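Local structure of PfhB2 (Pasteurella multocida, 6U8T) at residues C[44-47]-C[48-52]; C[125-129]-C[130-134]. The protein probably acts as a cysteine protease of the YopT type, within the papain-like clan CA, as the protease domain of a Pasteurella multocida toxin. The protein carries 1 engineered substitution. All blocks are in the same frame, centred on the assembly; numbering follows the deposited sequence.

Contact 1: residues C[44-47]-C[48-52]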
loop_
_atom_site.group_PDB
_atom_site.type_symbol
_atom_site.label_atom_id
_atom_site.label_comp_id
_atom_site.label_asym_id
_atom_site.label_seq_id
_atom_site.Cartn_x
_atom_site.Cartn_y
_atom_site.Cartn_z
ATOM N N HIS C 44 -17.149 -13.423 9.739
ATOM C CA HIS C 44 -17.799 -14.780 9.779
ATOM C C HIS C 44 -17.055 -15.672 10.761
ATOM O O HIS C 44 -17.729 -16.343 11.536
ATOM C CB HIS C 44 -17.880 -15.397 8.392
ATOM C CG HIS C 44 -19.001 -14.872 7.571
ATOM N ND1 HIS C 44 -18.977 -13.610 6.966
ATOM C CD2 HIS C 44 -20.154 -15.476 7.192
ATOM C CE1 HIS C 44 -20.091 -13.459 6.270
ATOM N NE2 HIS C 44 -20.836 -14.595 6.419
ATOM N N TRP C 45 -15.733 -15.683 10.718
ATOM C CA TRP C 45 -14.880 -16.454 11.638
ATOM C C TRP C 45 -15.205 -16.067 13.102
ATOM O O TRP C 45 -15.349 -16.932 13.931
ATOM C CB TRP C 45 -13.412 -16.200 11.304
ATOM C CG TRP C 45 -12.459 -17.073 12.061
ATOM C CD1 TRP C 45 -12.023 -18.319 11.707
ATOM C CD2 TRP C 45 -11.790 -16.749 13.294
ATOM N NE1 TRP C 45 -11.114 -18.775 12.627
ATOM C CE2 TRP C 45 -10.953 -17.846 13.607
ATOM C CE3 TRP C 45 -11.797 -15.625 14.150
ATOM C CZ2 TRP C 45 -10.126 -17.860 14.727
ATOM C CZ3 TRP C 45 -10.964 -15.637 15.253
ATOM C CH2 TRP C 45 -10.157 -16.744 15.545
ATOM N N ILE C 46 -15.330 -14.765 13.380
ATOM C CA ILE C 46 -15.613 -14.299 14.763
ATOM C C ILE C 46 -16.992 -14.838 15.187
ATOM O O ILE C 46 -17.072 -15.453 16.254
ATOM C CB ILE C 46 -15.486 -12.770 14.885
ATOM C CG1 ILE C 46 -14.032 -12.349 14.753
ATOM C CG2 ILE C 46 -16.064 -12.289 16.188
ATOM C CD1 ILE C 46 -13.841 -10.846 14.723
ATOM N N ALA C 47 -18.022 -14.651 14.360
ATOM C CA ALA C 47 -19.398 -15.150 14.618
ATOM C C ALA C 47 -19.385 -16.655 14.834
ATOM O O ALA C 47 -20.122 -17.128 15.678
ATOM C CB ALA C 47 -20.350 -14.786 13.510
ATOM N N ASN C 48 -18.579 -17.385 14.083
ATOM C CA ASN C 48 -18.507 -18.864 14.173
ATOM C C ASN C 48 -17.887 -19.245 15.521
ATOM O O ASN C 48 -18.430 -20.136 16.181
ATOM C CB ASN C 48 -17.766 -19.445 12.975
ATOM C CG ASN C 48 -17.705 -20.956 13.019
ATOM O OD1 ASN C 48 -18.555 -21.592 12.403
ATOM N ND2 ASN C 48 -16.723 -21.529 13.711
ATOM N N LYS C 49 -16.818 -18.587 15.950
ATOM C CA LYS C 49 -16.092 -18.932 17.197
ATOM C C LYS C 49 -16.913 -18.577 18.438
ATOM O O LYS C 49 -16.839 -19.305 19.416
ATOM C CB LYS C 49 -14.748 -18.228 17.228
ATOM C CG LYS C 49 -13.744 -18.786 16.245
ATOM C CD LYS C 49 -13.426 -20.235 16.439
ATOM C CE LYS C 49 -12.171 -20.618 15.699
ATOM N NZ LYS C 49 -11.597 -21.846 16.284
ATOM N N VAL C 50 -17.685 -17.513 18.386
ATOM C CA VAL C 50 -18.439 -16.975 19.555
ATOM C C VAL C 50 -19.740 -17.766 19.672
ATOM O O VAL C 50 -20.106 -18.086 20.777
ATOM C CB VAL C 50 -18.651 -15.466 19.354
ATOM C CG1 VAL C 50 -19.813 -14.911 20.151
ATOM C CG2 VAL C 50 -17.365 -14.686 19.593
ATOM N N SER C 51 -20.367 -18.117 18.555
ATOM C CA SER C 51 -21.607 -18.919 18.509
ATOM C C SER C 51 -21.316 -20.365 18.915
ATOM O O SER C 51 -22.284 -21.014 19.259
ATOM C CB SER C 51 -22.242 -18.888 17.154
ATOM O OG SER C 51 -21.812 -20.004 16.384
ATOM N N SER C 52 -20.068 -20.840 18.874
ATOM C CA SER C 52 -19.681 -22.286 18.866
ATOM C C SER C 52 -20.283 -23.049 20.057
ATOM O O SER C 52 -20.307 -22.488 21.153
ATOM C CB SER C 52 -18.171 -22.481 18.821
ATOM O OG SER C 52 -17.692 -23.131 19.999
#

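Contact 2: residues C[125-129]-C[130-134]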
loop_
_atom_site.group_PDB
_atom_site.type_symbol
_atom_site.label_atom_id
_atom_site.label_comp_id
_atom_site.label_asym_id
_atom_site.label_seq_id
_atom_site.Cartn_x
_atom_site.Cartn_y
_atom_site.Cartn_z
ATOM N N GLY C 125 -3.497 2.381 17.423
ATOM C CA GLY C 125 -2.056 2.611 17.600
ATOM C C GLY C 125 -1.375 2.540 16.233
ATOM O O GLY C 125 -2.084 2.639 15.199
ATOM N N THR C 126 -0.081 2.257 16.222
ATOM C CA THR C 126 0.738 2.210 15.002
ATOM C C THR C 126 1.584 0.960 15.048
ATOM O O THR C 126 1.891 0.465 16.134
ATOM C CB THR C 126 1.661 3.438 14.872
ATOM O OG1 THR C 126 2.460 3.499 16.070
ATOM C CG2 THR C 126 0.912 4.737 14.645
ATOM N N VAL C 127 1.973 0.509 13.873
ATOM C CA VAL C 127 2.976 -0.566 13.640
ATOM C C VAL C 127 4.076 0.033 12.757
ATOM O O VAL C 127 3.850 1.100 12.145
ATOM C CB VAL C 127 2.325 -1.771 12.936
ATOM C CG1 VAL C 127 1.333 -2.480 13.832
ATOM C CG2 VAL C 127 1.682 -1.380 11.625
ATOM N N SER C 128 5.176 -0.699 12.595
ATOM C CA SER C 128 6.233 -0.394 11.607
ATOM C C SER C 128 6.923 -1.703 11.243
ATOM O O SER C 128 6.647 -2.696 11.887
ATOM C CB SER C 128 7.208 0.633 12.173
ATOM O OG SER C 128 7.888 0.147 13.315
ATOM N N LYS C 129 7.800 -1.676 10.245
ATOM C CA LYS C 129 8.680 -2.803 9.854
ATOM C C LYS C 129 9.257 -3.477 11.107
ATOM O O LYS C 129 9.365 -4.702 11.109
ATOM C CB LYS C 129 9.782 -2.272 8.938
ATOM C CG LYS C 129 10.903 -3.245 8.636
ATOM C CD LYS C 129 11.843 -2.745 7.554
ATOM C CE LYS C 129 12.598 -3.865 6.860
ATOM N NZ LYS C 129 11.670 -4.811 6.169
ATOM N N SER C 130 9.651 -2.714 12.127
ATOM C CA SER C 130 10.519 -3.200 13.239
ATOM C C SER C 130 9.813 -3.148 14.597
ATOM O O SER C 130 10.394 -3.642 15.543
ATOM C CB SER C 130 11.809 -2.408 13.271
ATOM O OG SER C 130 11.534 -1.026 13.076
ATOM N N ASP C 131 8.620 -2.568 14.714
ATOM C CA ASP C 131 7.862 -2.575 15.996
ATOM C C ASP C 131 6.386 -2.956 15.767
ATOM O O ASP C 131 5.737 -2.239 15.020
ATOM C CB ASP C 131 7.937 -1.240 16.731
ATOM C CG ASP C 131 7.156 -1.287 18.038
ATOM O OD1 ASP C 131 7.196 -2.327 18.699
ATOM O OD2 ASP C 131 6.489 -0.304 18.380
ATOM N N ILE C 132 5.888 -4.004 16.447
ATOM C CA ILE C 132 4.438 -4.353 16.524
ATOM C C ILE C 132 4.040 -4.622 17.980
ATOM O O ILE C 132 3.030 -5.318 18.216
ATOM C CB ILE C 132 4.112 -5.563 15.626
ATOM C CG1 ILE C 132 4.853 -6.832 16.061
ATOM C CG2 ILE C 132 4.320 -5.231 14.162
ATOM C CD1 ILE C 132 4.391 -8.060 15.337
ATOM N N SER C 133 4.778 -4.055 18.936
ATOM C CA SER C 133 4.582 -4.324 20.372
ATOM C C SER C 133 3.201 -3.801 20.795
ATOM O O SER C 133 2.513 -4.535 21.520
ATOM C CB SER C 133 5.730 -3.779 21.183
ATOM O OG SER C 133 5.530 -2.408 21.460
ATOM N N ALA C 134 2.796 -2.600 20.395
ATOM C CA ALA C 134 1.474 -2.049 20.798
ATOM C C ALA C 134 0.346 -2.885 20.169
ATOM O O ALA C 134 -0.663 -3.113 20.857
ATOM C CB ALA C 134 1.356 -0.593 20.437
HETATM O O HOH W 1 5.150 1.111 16.099
#

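Contact 1: residues C[44-47]-C[48-52]
Lys49 lies across the indole of Trp45, an i to i+4 pair on the last turns of the long α-helix 20-51. Its CG stands over one face of the six-membered ring, 3.9 Å from the Trp45 ring centroid and only 8° off the ring normal, which makes a CH-pi contact. Farther along the same chain, Lys49 CE comes within 3.6 Å of Trp45 CZ2. Two torsions bring the groups together: Trp45 CG is anti to the backbone N (chi1 -172°), while the lysine chain bends at chi2 (-59°), which carries CG to CE across the ring. Lysine suits the place because its methylenes cover the aromatic face while NZ reaches polar partners, here Asp56 of its own chain and Glu181 of the second subunit, each in a long, weak ion pair. That same Glu181 accepts a hydrogen bond from Trp45 NE1, and Phe175 of the second subunit stacks on the indole, so the tryptophan serves helix and dimer interface together.

On another flank, Ile46 CG2 and Val50 CG2 meet at 4.4 Å, a loose apolar contact between two branched residues, with Ile46 packed on strand 147-155 and Val50 on His220 of the second subunit. His44 turns to the interior, against helix 72-87, where NE2 bonds to Ser77 OG and ND1 to Ser40 O.

Beneath the side chains run the regular backbone bonds, with Asn48 N to His44 O at 2.9 Å and Lys49 N to Trp45 O at 3.0 Å. They set the spacing that puts residues four apart on one side of the helix. Ala47 presents its carbonyl to the last of the four bonds between 44-47 and 48-52, Ser51 N to Ala47 O at 3.1 Å.

Contact 2: residues C[125-129]-C[130-134]
Ser128 holds its OG between its own backbone N and carbonyl carbon (chi1 63°), which brings the hydroxyl oxygen over the turn to Asp131 N at 3.1 Å. Asp131 CG lies anti to the backbone N (chi1 -180°), which turns the carboxylate to the start of helix 133-140 and Ser133 N. The N-H of Asp131 is shared: besides Ser128 OG it has Ser128 O at 3.4 Å, and both bonds are weak. The firm bond of the pair runs in reverse, from Ser128 N to Asp131 O at 2.9 Å. Serine suits position 128 because its short side chain puts an extra acceptor within reach of Asp131 N.

Next to this pair, Val127 CG1 meets Ile132 CG2 at 4.1 Å, the apolar side of the bend. Val127 CA also approaches Asp131 O at 3.5 Å in a CA-H...O contact. Asp131 OD1 accepts from Ser133 N at 3.0 Å, the donor lying 53° out of the carboxylate plane. OD2 of the same residue receives a water, which also donates weakly to Thr126 O and thus bridges strand and turn.

The second subunit borders the bend. Trp199 of that chain packs on Ile132 and bonds through NE1 to Ser128 O, and Lys129 NZ hydrogen-bonds to Gly206 O of that chain. Residues 125-127 join an antiparallel ladder with a strand of the same partner.

With Lys129 and Ser130 at its corners, the chain makes a type I β-turn that reverses its direction, followed at once by an Asx turn at Asp131 that leads through the N-cap residue Ile132 into helix 133-140.

How the contacts relate
Contacts 1 and 2 lie in series along the chain, their centres 28 Å apart and their nearest atoms about 16 Å. Both border the second subunit, and each has a buried side (His44, Trp45, Ile46; Val127, Ser128, Ile132) and an exposed one (Ser51; Ser130, Ala134). Contact 1 stays within one element, helix 20-51, where repeating main-chain bonds fix the spacing and apolar or aromatic surfaces do the packing. Contact 2 instead joins two elements, strand 117-127 and helix 133-140, and its chemistry is mainly polar: hydroxyl, carboxylate and water tie down a backbone that changes direction. The dimer meets them differently too, by aromatic stacking at 44-52 and by sheet extension at 125-134.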